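Local coordinates for protein protoporphyrinogen oxidase (Exiguobacterium sibiricum, PDB 3LOV) that probably oxidises coproporphyrinogen III to coproporphyrin III with molecular oxygen during heme b biosynthesis, using a bound FAD as cofactor, at residues 296-301 with 421-426; 47-52 with 234-239; 22-27 with 246-251; 375-380 with 403-408. One frame throughout, in Å; residues are numbered along the deposited sequence. Where two conformers were deposited one is given.

Contact 1. Residues 296-301 with 421-426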
loop_
_atom_site.group_PDB
_atom_site.type_symbol
_atom_site.label_atom_id
_atom_site.label_comp_id
_atom_site.label_asym_id
_atom_site.label_seq_id
_atom_site.Cartn_x
_atom_site.Cartn_y
_atom_site.Cartn_z
ATOM N N ASP A 296 9.609 26.619 -9.487
ATOM C CA ASP A 296 10.451 27.441 -8.611
ATOM C C ASP A 296 10.862 26.734 -7.348
ATOM O O ASP A 296 11.613 27.272 -6.561
ATOM C CB ASP A 296 9.717 28.725 -8.212
ATOM C CG ASP A 296 9.288 29.541 -9.413
ATOM O OD1 ASP A 296 9.871 29.336 -10.488
ATOM O OD2 ASP A 296 8.342 30.349 -9.288
ATOM N N ALA A 297 10.338 25.537 -7.126
ATOM C CA ALA A 297 10.718 24.778 -5.982
ATOM C C ALA A 297 11.783 23.758 -6.395
ATOM O O ALA A 297 11.657 23.086 -7.405
ATOM C CB ALA A 297 9.528 24.110 -5.384
ATOM N N HIS A 298 12.825 23.642 -5.581
ATOM C CA HIS A 298 13.917 22.692 -5.811
ATOM C C HIS A 298 13.617 21.437 -4.989
ATOM O O HIS A 298 13.765 21.438 -3.772
ATOM C CB HIS A 298 15.263 23.325 -5.384
ATOM C CG HIS A 298 16.459 22.437 -5.595
ATOM N ND1 HIS A 298 16.753 21.856 -6.809
ATOM C CD2 HIS A 298 17.422 22.021 -4.734
ATOM C CE1 HIS A 298 17.857 21.136 -6.697
ATOM N NE2 HIS A 298 18.274 21.208 -5.446
ATOM N N LEU A 299 13.170 20.381 -5.675
ATOM C CA LEU A 299 12.594 19.202 -5.038
ATOM C C LEU A 299 13.293 17.891 -5.484
ATOM O O LEU A 299 12.648 16.974 -6.002
ATOM C CB LEU A 299 11.123 19.168 -5.438
ATOM C CG LEU A 299 10.250 20.342 -4.957
ATOM C CD1 LEU A 299 8.746 20.130 -5.316
ATOM C CD2 LEU A 299 10.413 20.560 -3.487
ATOM N N PRO A 300 14.632 17.808 -5.330
ATOM C CA PRO A 300 15.335 16.619 -5.827
ATOM C C PRO A 300 14.866 15.364 -5.087
ATOM O O PRO A 300 14.860 14.280 -5.672
ATOM C CB PRO A 300 16.810 16.922 -5.514
ATOM C CG PRO A 300 16.769 17.908 -4.384
ATOM C CD PRO A 300 15.546 18.751 -4.667
ATOM N N GLU A 301 14.486 15.520 -3.810
ATOM C CA GLU A 301 13.937 14.404 -3.024
ATOM C C GLU A 301 12.781 13.748 -3.768
ATOM O O GLU A 301 12.715 12.524 -3.874
ATOM C CB GLU A 301 13.454 14.844 -1.654
ATOM C CG GLU A 301 14.535 15.404 -0.757
ATOM C CD GLU A 301 14.814 16.898 -0.994
ATOM O OE1 GLU A 301 14.272 17.512 -1.931
ATOM O OE2 GLU A 301 15.539 17.481 -0.190
ATOM N N ILE A 421 10.862 14.366 3.198
ATOM C CA ILE A 421 9.543 14.910 2.908
ATOM C C ILE A 421 9.318 16.224 3.703
ATOM O O ILE A 421 8.723 17.144 3.167
ATOM C CB ILE A 421 8.482 13.898 3.210
ATOM C CG1 ILE A 421 8.563 12.725 2.186
ATOM C CG2 ILE A 421 7.057 14.545 3.361
ATOM C CD1 ILE A 421 8.607 13.092 0.692
ATOM N N GLN A 422 9.764 16.321 4.963
ATOM C CA GLN A 422 9.708 17.589 5.734
ATOM C C GLN A 422 10.433 18.697 4.960
ATOM O O GLN A 422 9.947 19.834 4.822
ATOM C CB GLN A 422 10.318 17.408 7.154
ATOM C CG GLN A 422 10.849 18.705 7.811
ATOM C CD GLN A 422 11.452 18.509 9.219
ATOM O OE1 GLN A 422 11.375 17.432 9.810
ATOM N NE2 GLN A 422 12.043 19.571 9.753
ATOM N N ARG A 423 11.622 18.376 4.457
ATOM C CA ARG A 423 12.358 19.360 3.699
ATOM C C ARG A 423 11.620 19.737 2.397
ATOM O O ARG A 423 11.560 20.899 2.075
ATOM C CB ARG A 423 13.813 18.911 3.458
ATOM C CG ARG A 423 14.734 20.030 2.887
ATOM C CD ARG A 423 14.712 19.974 1.379
ATOM N NE ARG A 423 15.026 21.218 0.683
ATOM C CZ ARG A 423 14.846 21.394 -0.621
ATOM N NH1 ARG A 423 14.317 20.416 -1.365
ATOM N NH2 ARG A 423 15.180 22.552 -1.188
ATOM N N VAL A 424 11.046 18.774 1.664
ATOM C CA VAL A 424 10.221 19.074 0.473
ATOM C C VAL A 424 9.089 20.090 0.837
ATOM O O VAL A 424 8.950 21.140 0.196
ATOM C CB VAL A 424 9.685 17.741 -0.213
ATOM C CG1 VAL A 424 8.495 17.976 -1.148
ATOM C CG2 VAL A 424 10.800 17.001 -0.969
ATOM N N ARG A 425 8.365 19.822 1.921
ATOM C CA ARG A 425 7.248 20.669 2.354
ATOM C C ARG A 425 7.659 22.094 2.727
ATOM O O ARG A 425 6.940 23.047 2.382
ATOM C CB ARG A 425 6.500 20.014 3.507
ATOM C CG ARG A 425 5.695 18.768 3.046
ATOM C CD ARG A 425 4.822 18.257 4.179
ATOM N NE ARG A 425 3.724 17.415 3.707
ATOM C CZ ARG A 425 3.487 16.167 4.117
ATOM N NH1 ARG A 425 4.234 15.573 5.050
ATOM N NH2 ARG A 425 2.446 15.521 3.628
ATOM N N GLU A 426 8.837 22.241 3.353
ATOM C CA GLU A 426 9.393 23.558 3.703
ATOM C C GLU A 426 9.794 24.336 2.470
ATOM O O GLU A 426 9.599 25.552 2.393
ATOM C CB GLU A 426 10.624 23.395 4.608
ATOM C CG GLU A 426 10.274 22.895 5.991
ATOM C CD GLU A 426 11.502 22.495 6.799
ATOM O OE1 GLU A 426 12.640 22.754 6.325
ATOM O OE2 GLU A 426 11.318 21.915 7.899
#

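Contact 2. Residues 47-52 with 234-239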
loop_
_atom_site.group_PDB
_atom_site.type_symbol
_atom_site.label_atom_id
_atom_site.label_comp_id
_atom_site.label_asym_id
_atom_site.label_seq_id
_atom_site.Cartn_x
_atom_site.Cartn_y
_atom_site.Cartn_z
ATOM N N THR A 47 -13.773 -1.104 -7.383
ATOM C CA THR A 47 -14.303 -2.427 -7.038
ATOM C C THR A 47 -15.205 -2.937 -8.148
ATOM O O THR A 47 -16.154 -2.259 -8.554
ATOM C CB THR A 47 -15.100 -2.408 -5.727
ATOM O OG1 THR A 47 -14.394 -1.672 -4.725
ATOM C CG2 THR A 47 -15.395 -3.841 -5.233
ATOM N N TYR A 48 -14.895 -4.124 -8.650
ATOM C CA TYR A 48 -15.777 -4.799 -9.608
ATOM C C TYR A 48 -17.009 -5.374 -8.880
ATOM O O TYR A 48 -16.872 -6.231 -7.985
ATOM C CB TYR A 48 -15.028 -5.923 -10.313
ATOM C CG TYR A 48 -15.827 -6.644 -11.400
ATOM C CD1 TYR A 48 -16.004 -6.079 -12.665
ATOM C CD2 TYR A 48 -16.377 -7.892 -11.161
ATOM C CE1 TYR A 48 -16.722 -6.733 -13.646
ATOM C CE2 TYR A 48 -17.106 -8.558 -12.137
ATOM C CZ TYR A 48 -17.267 -7.975 -13.371
ATOM O OH TYR A 48 -17.971 -8.640 -14.327
ATOM N N ARG A 49 -18.196 -4.899 -9.268
ATOM C CA ARG A 49 -19.450 -5.225 -8.585
ATOM C C ARG A 49 -20.544 -5.568 -9.597
ATOM O O ARG A 49 -21.459 -4.815 -9.786
ATOM C CB ARG A 49 -19.883 -4.044 -7.728
ATOM C CG ARG A 49 -19.022 -3.830 -6.481
ATOM C CD ARG A 49 -19.354 -2.502 -5.769
ATOM N NE ARG A 49 -18.942 -1.350 -6.556
ATOM C CZ ARG A 49 -19.243 -0.074 -6.291
ATOM N NH1 ARG A 49 -19.986 0.266 -5.253
ATOM N NH2 ARG A 49 -18.781 0.881 -7.089
ATOM N N GLU A 50 -20.407 -6.679 -10.299
ATOM C CA GLU A 50 -21.446 -7.131 -11.226
ATOM C C GLU A 50 -21.612 -8.585 -10.914
ATOM O O GLU A 50 -20.713 -9.190 -10.336
ATOM C CB GLU A 50 -21.028 -6.995 -12.687
ATOM C CG GLU A 50 -20.484 -5.640 -13.107
ATOM C CD GLU A 50 -21.549 -4.590 -13.268
ATOM O OE1 GLU A 50 -22.759 -4.940 -13.332
ATOM O OE2 GLU A 50 -21.166 -3.402 -13.320
ATOM N N ASP A 51 -22.770 -9.130 -11.277
ATOM C CA ASP A 51 -23.102 -10.553 -11.095
ATOM C C ASP A 51 -22.943 -11.089 -9.698
ATOM O O ASP A 51 -22.541 -12.228 -9.531
ATOM C CB ASP A 51 -22.277 -11.389 -12.069
ATOM C CG ASP A 51 -22.409 -10.889 -13.495
ATOM O OD1 ASP A 51 -23.337 -10.097 -13.762
ATOM O OD2 ASP A 51 -21.588 -11.270 -14.341
ATOM N N GLY A 52 -23.242 -10.268 -8.694
ATOM C CA GLY A 52 -23.087 -10.679 -7.299
ATOM C C GLY A 52 -21.632 -10.732 -6.809
ATOM O O GLY A 52 -21.383 -10.989 -5.621
ATOM N N GLY A 234 -17.726 -3.225 -0.702
ATOM C CA GLY A 234 -16.538 -2.971 -1.538
ATOM C C GLY A 234 -15.910 -1.644 -1.182
ATOM O O GLY A 234 -16.601 -0.746 -0.683
ATOM N N LEU A 235 -14.601 -1.510 -1.420
ATOM C CA LEU A 235 -13.895 -0.307 -0.982
ATOM C C LEU A 235 -14.338 0.866 -1.823
ATOM O O LEU A 235 -14.318 2.007 -1.361
ATOM C CB LEU A 235 -12.379 -0.483 -0.989
ATOM C CG LEU A 235 -11.722 -1.227 0.177
ATOM C CD1 LEU A 235 -10.226 -1.158 -0.006
ATOM C CD2 LEU A 235 -12.102 -0.662 1.513
ATOM N N GLU A 236 -14.821 0.622 -3.032
ATOM C CA GLU A 236 -15.314 1.744 -3.826
ATOM C C GLU A 236 -16.549 2.415 -3.178
ATOM O O GLU A 236 -16.776 3.633 -3.351
ATOM C CB GLU A 236 -15.586 1.317 -5.272
ATOM C CG GLU A 236 -15.673 2.511 -6.245
ATOM C CD GLU A 236 -15.692 2.136 -7.746
ATOM O OE1 GLU A 236 -15.365 0.982 -8.129
ATOM O OE2 GLU A 236 -15.984 3.035 -8.545
ATOM N N SER A 237 -17.306 1.659 -2.375
ATOM C CA SER A 237 -18.469 2.242 -1.669
ATOM C C SER A 237 -18.025 3.313 -0.673
ATOM O O SER A 237 -18.719 4.286 -0.476
ATOM C CB SER A 237 -19.350 1.187 -1.017
ATOM O OG SER A 237 -18.719 0.587 0.064
ATOM N N LEU A 238 -16.816 3.186 -0.137
ATOM C CA LEU A 238 -16.255 4.250 0.688
ATOM C C LEU A 238 -16.076 5.529 -0.127
ATOM O O LEU A 238 -16.401 6.603 0.353
ATOM C CB LEU A 238 -14.939 3.826 1.333
ATOM C CG LEU A 238 -14.001 4.900 1.898
ATOM C CD1 LEU A 238 -14.652 5.661 3.044
ATOM C CD2 LEU A 238 -12.667 4.250 2.303
ATOM N N ILE A 239 -15.547 5.411 -1.348
ATOM C CA ILE A 239 -15.343 6.579 -2.233
ATOM C C ILE A 239 -16.701 7.288 -2.514
ATOM O O ILE A 239 -16.832 8.503 -2.336
ATOM C CB ILE A 239 -14.638 6.154 -3.550
ATOM C CG1 ILE A 239 -13.267 5.501 -3.254
ATOM C CG2 ILE A 239 -14.514 7.275 -4.480
ATOM C CD1 ILE A 239 -12.304 6.312 -2.366
#

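Contact 3. Residues 22-27 with 246-251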
loop_
_atom_site.group_PDB
_atom_site.type_symbol
_atom_site.label_atom_id
_atom_site.label_comp_id
_atom_site.label_asym_id
_atom_site.label_seq_id
_atom_site.Cartn_x
_atom_site.Cartn_y
_atom_site.Cartn_z
ATOM N N TYR A 22 -12.604 16.515 5.582
ATOM C CA TYR A 22 -12.055 17.156 6.759
ATOM C C TYR A 22 -12.058 18.676 6.600
ATOM O O TYR A 22 -12.221 19.379 7.587
ATOM C CB TYR A 22 -10.632 16.681 7.056
ATOM C CG TYR A 22 -10.520 15.239 7.467
ATOM C CD1 TYR A 22 -11.202 14.764 8.575
ATOM C CD2 TYR A 22 -9.702 14.350 6.761
ATOM C CE1 TYR A 22 -11.103 13.432 8.968
ATOM C CE2 TYR A 22 -9.593 12.999 7.139
ATOM C CZ TYR A 22 -10.316 12.554 8.241
ATOM O OH TYR A 22 -10.234 11.244 8.636
ATOM N N ALA A 23 -11.836 19.180 5.379
ATOM C CA ALA A 23 -11.840 20.620 5.138
ATOM C C ALA A 23 -13.232 21.182 5.368
ATOM O O ALA A 23 -13.353 22.297 5.882
ATOM C CB ALA A 23 -11.313 21.017 3.670
ATOM N N GLU A 24 -14.279 20.450 4.977
ATOM C CA GLU A 24 -15.650 20.978 5.195
ATOM C C GLU A 24 -15.869 21.267 6.687
ATOM O O GLU A 24 -16.381 22.317 7.042
ATOM C CB GLU A 24 -16.747 20.083 4.606
ATOM C CG GLU A 24 -16.835 20.197 3.090
ATOM C CD GLU A 24 -18.100 19.640 2.474
ATOM O OE1 GLU A 24 -18.961 19.096 3.213
ATOM O OE2 GLU A 24 -18.233 19.768 1.211
ATOM N N ARG A 25 -15.346 20.402 7.540
ATOM C CA ARG A 25 -15.554 20.535 8.974
ATOM C C ARG A 25 -14.608 21.532 9.607
ATOM O O ARG A 25 -15.016 22.287 10.466
ATOM C CB ARG A 25 -15.425 19.185 9.660
ATOM C CG ARG A 25 -16.714 18.424 9.639
ATOM C CD ARG A 25 -16.521 16.988 9.198
ATOM N NE ARG A 25 -17.792 16.446 8.747
ATOM C CZ ARG A 25 -18.203 16.476 7.488
ATOM N NH1 ARG A 25 -17.432 16.987 6.543
ATOM N NH2 ARG A 25 -19.375 15.966 7.171
ATOM N N ALA A 26 -13.340 21.538 9.202
ATOM C CA ALA A 26 -12.374 22.449 9.841
ATOM C C ALA A 26 -12.617 23.932 9.506
ATOM O O ALA A 26 -12.249 24.807 10.291
ATOM C CB ALA A 26 -10.941 22.071 9.501
ATOM N N PHE A 27 -13.214 24.198 8.339
ATOM C CA PHE A 27 -13.361 25.568 7.801
ATOM C C PHE A 27 -14.719 25.796 7.231
ATOM O O PHE A 27 -14.865 25.829 6.017
ATOM C CB PHE A 27 -12.386 25.790 6.661
ATOM C CG PHE A 27 -11.012 25.393 6.983
ATOM C CD1 PHE A 27 -10.374 25.966 8.053
ATOM C CD2 PHE A 27 -10.345 24.460 6.214
ATOM C CE1 PHE A 27 -9.090 25.607 8.366
ATOM C CE2 PHE A 27 -9.058 24.095 6.519
ATOM C CZ PHE A 27 -8.427 24.660 7.603
ATOM N N LEU A 246 -20.269 15.053 1.238
ATOM C CA LEU A 246 -19.762 16.401 1.039
ATOM C C LEU A 246 -20.980 17.299 0.780
ATOM O O LEU A 246 -21.840 16.959 -0.026
ATOM C CB LEU A 246 -18.780 16.440 -0.133
ATOM C CG LEU A 246 -17.534 15.561 0.037
ATOM C CD1 LEU A 246 -16.790 15.450 -1.311
ATOM C CD2 LEU A 246 -16.652 16.101 1.144
ATOM N N GLU A 247 -21.059 18.424 1.479
ATOM C CA GLU A 247 -22.238 19.293 1.353
ATOM C C GLU A 247 -22.031 20.574 0.571
ATOM O O GLU A 247 -23.001 21.184 0.138
ATOM C CB GLU A 247 -22.783 19.638 2.736
ATOM C CG GLU A 247 -23.455 18.452 3.397
ATOM C CD GLU A 247 -24.092 18.801 4.737
ATOM O OE1 GLU A 247 -23.358 19.065 5.739
ATOM O OE2 GLU A 247 -25.342 18.800 4.769
ATOM N N ARG A 248 -20.797 21.019 0.412
ATOM C CA ARG A 248 -20.573 22.237 -0.334
ATOM C C ARG A 248 -19.352 22.220 -1.263
ATOM O O ARG A 248 -19.178 23.127 -2.066
ATOM C CB ARG A 248 -20.517 23.418 0.633
ATOM C CG ARG A 248 -19.266 23.512 1.431
ATOM C CD ARG A 248 -19.229 24.846 2.177
ATOM N NE ARG A 248 -17.916 25.092 2.756
ATOM C CZ ARG A 248 -17.456 24.518 3.861
ATOM N NH1 ARG A 248 -18.212 23.683 4.547
ATOM N NH2 ARG A 248 -16.231 24.806 4.296
ATOM N N SER A 249 -18.532 21.186 -1.189
ATOM C CA SER A 249 -17.366 21.074 -2.078
ATOM C C SER A 249 -17.794 20.861 -3.516
ATOM O O SER A 249 -18.639 20.031 -3.774
ATOM C CB SER A 249 -16.529 19.881 -1.653
ATOM O OG SER A 249 -16.017 20.054 -0.353
ATOM N N GLU A 250 -17.232 21.615 -4.436
ATOM C CA GLU A 250 -17.519 21.421 -5.852
ATOM C C GLU A 250 -16.520 20.431 -6.462
ATOM O O GLU A 250 -15.325 20.662 -6.426
ATOM C CB GLU A 250 -17.426 22.736 -6.589
ATOM C CG GLU A 250 -18.056 22.674 -7.986
ATOM C CD GLU A 250 -17.509 23.722 -8.931
ATOM O OE1 GLU A 250 -16.858 24.679 -8.457
ATOM O OE2 GLU A 250 -17.732 23.591 -10.152
ATOM N N ILE A 251 -17.016 19.323 -7.027
ATOM C CA ILE A 251 -16.153 18.283 -7.601
ATOM C C ILE A 251 -16.126 18.477 -9.111
ATOM O O ILE A 251 -17.175 18.363 -9.741
ATOM C CB ILE A 251 -16.689 16.830 -7.373
ATOM C CG1 ILE A 251 -16.975 16.514 -5.892
ATOM C CG2 ILE A 251 -15.751 15.819 -8.019
ATOM C CD1 ILE A 251 -15.888 15.979 -5.135
#

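Contact 4. Residues 375-380 with 403-408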
loop_
_atom_site.group_PDB
_atom_site.type_symbol
_atom_site.label_atom_id
_atom_site.label_comp_id
_atom_site.label_asym_id
_atom_site.label_seq_id
_atom_site.Cartn_x
_atom_site.Cartn_y
_atom_site.Cartn_z
ATOM N N GLU A 375 2.520 -4.443 -21.100
ATOM C CA GLU A 375 2.153 -5.273 -22.241
ATOM C C GLU A 375 0.644 -5.385 -22.360
ATOM O O GLU A 375 -0.100 -5.004 -21.461
ATOM C CB GLU A 375 2.757 -6.686 -22.135
ATOM C CG GLU A 375 4.280 -6.725 -22.112
ATOM C CD GLU A 375 4.933 -6.257 -23.433
ATOM O OE1 GLU A 375 4.315 -6.464 -24.491
ATOM O OE2 GLU A 375 6.061 -5.689 -23.408
ATOM N N SER A 376 0.201 -5.916 -23.488
ATOM C CA SER A 376 -1.227 -6.138 -23.749
ATOM C C SER A 376 -1.878 -7.077 -22.744
ATOM O O SER A 376 -1.198 -7.935 -22.177
ATOM C CB SER A 376 -1.399 -6.791 -25.138
ATOM O OG SER A 376 -1.007 -8.165 -25.127
ATOM N N ASP A 377 -3.197 -6.955 -22.609
ATOM C CA ASP A 377 -4.021 -7.888 -21.832
ATOM C C ASP A 377 -3.801 -9.379 -22.136
ATOM O O ASP A 377 -3.855 -10.199 -21.227
ATOM C CB ASP A 377 -5.508 -7.621 -22.077
ATOM C CG ASP A 377 -6.014 -6.404 -21.360
ATOM O OD1 ASP A 377 -5.207 -5.693 -20.731
ATOM O OD2 ASP A 377 -7.235 -6.151 -21.431
ATOM N N GLU A 378 -3.597 -9.730 -23.403
ATOM C CA GLU A 378 -3.445 -11.136 -23.785
ATOM C C GLU A 378 -2.094 -11.671 -23.331
ATOM O O GLU A 378 -2.020 -12.797 -22.862
ATOM C CB GLU A 378 -3.606 -11.356 -25.305
ATOM C CG GLU A 378 -4.792 -10.603 -25.925
ATOM C CD GLU A 378 -4.401 -9.186 -26.345
ATOM O OE1 GLU A 378 -3.598 -9.075 -27.302
ATOM O OE2 GLU A 378 -4.864 -8.196 -25.713
ATOM N N VAL A 379 -1.037 -10.865 -23.465
ATOM C CA VAL A 379 0.293 -11.264 -22.986
ATOM C C VAL A 379 0.369 -11.361 -21.441
ATOM O O VAL A 379 0.954 -12.290 -20.891
ATOM C CB VAL A 379 1.379 -10.323 -23.531
ATOM C CG1 VAL A 379 2.681 -10.584 -22.863
ATOM C CG2 VAL A 379 1.529 -10.507 -25.030
ATOM N N LEU A 380 -0.232 -10.399 -20.754
ATOM C CA LEU A 380 -0.319 -10.397 -19.283
ATOM C C LEU A 380 -1.144 -11.593 -18.780
ATOM O O LEU A 380 -0.750 -12.325 -17.889
ATOM C CB LEU A 380 -0.962 -9.091 -18.837
ATOM C CG LEU A 380 -1.023 -8.680 -17.377
ATOM C CD1 LEU A 380 0.341 -8.875 -16.665
ATOM C CD2 LEU A 380 -1.461 -7.225 -17.337
ATOM N N ILE A 403 -8.595 -7.486 -15.430
ATOM C CA ILE A 403 -7.243 -6.947 -15.414
ATOM C C ILE A 403 -7.268 -5.461 -15.017
ATOM O O ILE A 403 -8.039 -4.694 -15.558
ATOM C CB ILE A 403 -6.574 -7.085 -16.815
ATOM C CG1 ILE A 403 -6.241 -8.553 -17.128
ATOM C CG2 ILE A 403 -5.305 -6.280 -16.890
ATOM C CD1 ILE A 403 -5.812 -8.767 -18.600
ATOM N N SER A 404 -6.451 -5.074 -14.055
ATOM C CA SER A 404 -6.342 -3.676 -13.644
ATOM C C SER A 404 -4.877 -3.317 -13.552
ATOM O O SER A 404 -4.044 -4.174 -13.278
ATOM C CB SER A 404 -7.006 -3.467 -12.297
ATOM O OG SER A 404 -8.320 -3.992 -12.339
ATOM N N ARG A 405 -4.560 -2.060 -13.826
ATOM C CA ARG A 405 -3.164 -1.612 -13.940
ATOM C C ARG A 405 -3.006 -0.356 -13.112
ATOM O O ARG A 405 -3.738 0.604 -13.307
ATOM C CB ARG A 405 -2.773 -1.310 -15.403
ATOM C CG ARG A 405 -2.595 -2.553 -16.295
ATOM C CD ARG A 405 -2.285 -2.174 -17.747
ATOM N NE ARG A 405 -2.024 -3.343 -18.584
ATOM C CZ ARG A 405 -2.953 -4.074 -19.182
ATOM N NH1 ARG A 405 -4.238 -3.766 -19.049
ATOM N NH2 ARG A 405 -2.591 -5.112 -19.940
ATOM N N LEU A 406 -2.051 -0.382 -12.194
ATOM C CA LEU A 406 -1.771 0.727 -11.307
ATOM C C LEU A 406 -0.386 1.254 -11.649
ATOM O O LEU A 406 0.635 0.781 -11.088
ATOM C CB LEU A 406 -1.883 0.251 -9.875
ATOM C CG LEU A 406 -3.288 -0.315 -9.573
ATOM C CD1 LEU A 406 -3.372 -1.880 -9.687
ATOM C CD2 LEU A 406 -3.685 0.139 -8.224
HETATM N N MSE A 407 -0.358 2.169 -12.632
HETATM C CA MSE A 407 0.891 2.720 -13.155
HETATM C C MSE A 407 1.621 3.578 -12.088
HETATM O O MSE A 407 0.998 4.414 -11.427
HETATM C CB MSE A 407 0.652 3.583 -14.415
HETATM C CG MSE A 407 0.069 2.859 -15.646
HETATM SE SE MSE A 407 0.741 1.062 -15.961
HETATM C CE MSE A 407 2.609 1.368 -16.365
ATOM N N ASP A 408 2.943 3.374 -11.946
ATOM C CA ASP A 408 3.776 4.147 -11.007
ATOM C C ASP A 408 3.131 4.280 -9.629
ATOM O O ASP A 408 3.184 5.352 -9.023
ATOM C CB ASP A 408 4.071 5.556 -11.550
ATOM C CG ASP A 408 4.442 5.541 -13.035
ATOM O OD1 ASP A 408 5.107 4.569 -13.495
ATOM O OD2 ASP A 408 4.021 6.464 -13.759
#

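Contact 1. Residues 296-301 with 421-426
The guanidinium group of R423 presents its edge to residues 296-301, and two oxygens lie there close to its plane: the backbone O of H298 and the carboxylate OE1 of E301. NH1 of R423 donates to O of H298 over 2.7 Å at 155°, in the carbonyl plane, while NH2 adds a weak bond to the same oxygen. A salt bridge joins R423 NH1 to E301 OE1 at 3.0 Å, its hydrogen-bond geometry weak, with the carboxylate turned only 25° from the guanidinium plane. CD of P300 sits 3.7 Å above the plane of the H298 imidazole, over its centre. R423 reaches both oxygens because its CG stands anti to the backbone N and the chain bends at chi2 (-91°). A leucine in its place would probably leave the carboxylate of E301 without this cation and the H298 carbonyl without its two donors. Beneath this polar layer, CG2 of V424 lies 3.5 Å from CB of E301, and CG1 of V424 meets CD2 of L299 at 4.0 Å; branched aliphatic residues suit this inner side. L299 is the N-cap residue of helix 300-303, so the contact sets the start of that short helix against helix 417-431, where L302 also packs on V424 and N of H298 hydrogen-bonds to OE2 of E427.

Contact 2. Residues 47-52 with 234-239
G234, just before helix 235-245, brings its CA to within 4.0 Å of CG2 of T47. Its backbone, with a positive phi of 92°, favours glycine, and a side chain would run into that methyl group. Next comes L235, whose backbone N bonds to E56, a residue that also takes a hydrogen bond with OG1 of T47. E236 does most of the work. Its backbone N donates to OG1 of T47 over 2.9 Å, and its OE1 accepts from N of T47 over 2.7 Å in a nearly straight bond (174°), met on the anti side of the carboxylate. This reciprocal pairing joins the first turn of the helix to strand 47-48 of a two-stranded antiparallel sheet, within the FAD-binding amine oxidase fold; L235 lies near the FAD-site residues S61 and L447. With CG anti to the backbone N (chi1 -162°) and the chain extended beyond it, E236 carries its carboxylate back past T47. R49 lays one guanidinium face over CB of E236, and its NH2 makes a long salt bridge of 3.6 Å to OE1; the stronger partner of R49 is E240, while E236 OE2 pairs with R40. An alanine here would probably leave the amide of T47 without its acceptor and R40 without this carboxylate. S237 then turns its hydroxyl back to the O of G234, which its own N also reaches, a small polar residue well fitted to a first helical turn.

Contact 3. Residues 22-27 with 246-251
E24 points its carboxylate end-first into the backbone of residues 247-249, while R248 runs past it in the opposite direction, one guanidinium face over CG of E24. The acid chain is extended beyond CG (chi2 -165°), long enough to carry both oxygens from the helix to the loop. There OE1 uses its syn lone pair for N of E247, in an almost straight bond of 2.8 Å and 178°. OE2 takes three donors from different directions: N of R248 at 3.0 Å comes from above the carboxylate plane, N of S249 at 2.8 Å arrives nearly along the C-O axis, and OG of S249 at 2.7 Å approaches on the anti side. Four bonds thus hold the carboxylate against rotation, and the buried charge is probably stabilised by these dipoles. Glutamate suits the place by its length and two acceptors; serine adds a hydroxyl beside its own amide. In return, NH1 of R248 makes a weak bond of 3.4 Å to O of E24, and its NH2 bonds to O of L30. The contact ties the C-terminal part of helix 14-26, which follows what is probably the glycine-rich, dinucleotide-binding turn of a Rossmann-type fold, to the loop leading into edge strand 250-252 of its parallel sheet.

Contact 4. Residues 375-380 with 403-408
R405 reaches out from strand 400-411 to the start of helix 377-392, its chain extended from CG to NE (chi2 177°, chi3 176°). The CB bond points toward the helix, and the aliphatic part carries the group across to residues 375-380. NE bonds to O of V373, just ahead of the helix, and passes 4.1 Å from CD2 of L380. At CZ the group turns flat: CD2 of L380 rests over one face, 3.5 Å from NH2, while OD1 of D377 lies at the edge. NH1 and NH2 both grip that single oxygen end-on, at 2.7 Å and 2.8 Å, the carboxylate and guanidinium planes being nearly coplanar. NH2 also donates to O of E375 at 2.9 Å; the nitrogen lies in the carbonyl plane, while that oxygen stands 29° out of the guanidinium plane. Alongside, CD1 of I403 lies 3.6 Å from CG of D377, and its CG2 meets CD2 of L380 at 4.0 Å, so isoleucine packs against the acid and leucine over the guanidinium face. S376 caps the helix, its OG accepting from N of V379. Arginine suits the strand because it meets one charge and two backbone carbonyls at once; with D377 in the first turn, the acid of this salt bridge is also placed where a helix N-terminus would probably favour negative charge.

Overall arrangement
Along the chain, contact 3 encloses contact 2, and contact 1 encloses contact 4; the first pair closes before the second opens. Contacts 2 and 3 share neighbouring elements, helix 235-245 and strand 250-252, with centres 24 Å apart. Contact 3 includes the start of edge strand 250-252 of the five-stranded parallel sheet, in which strands 31-35 and 6-10 lie next in order across the sheet. Contact 4 lies at edge strand 400-411 of the seven-stranded mixed sheet, and the next element in sequence, helix 417-431, carries contact 1, about 32 Å away between centres. No two contacts touch. They join separate parts of one FAD-binding fold; contacts 2 and 4 are the ones near the cofactor, L406 of contact 4 lining its pocket.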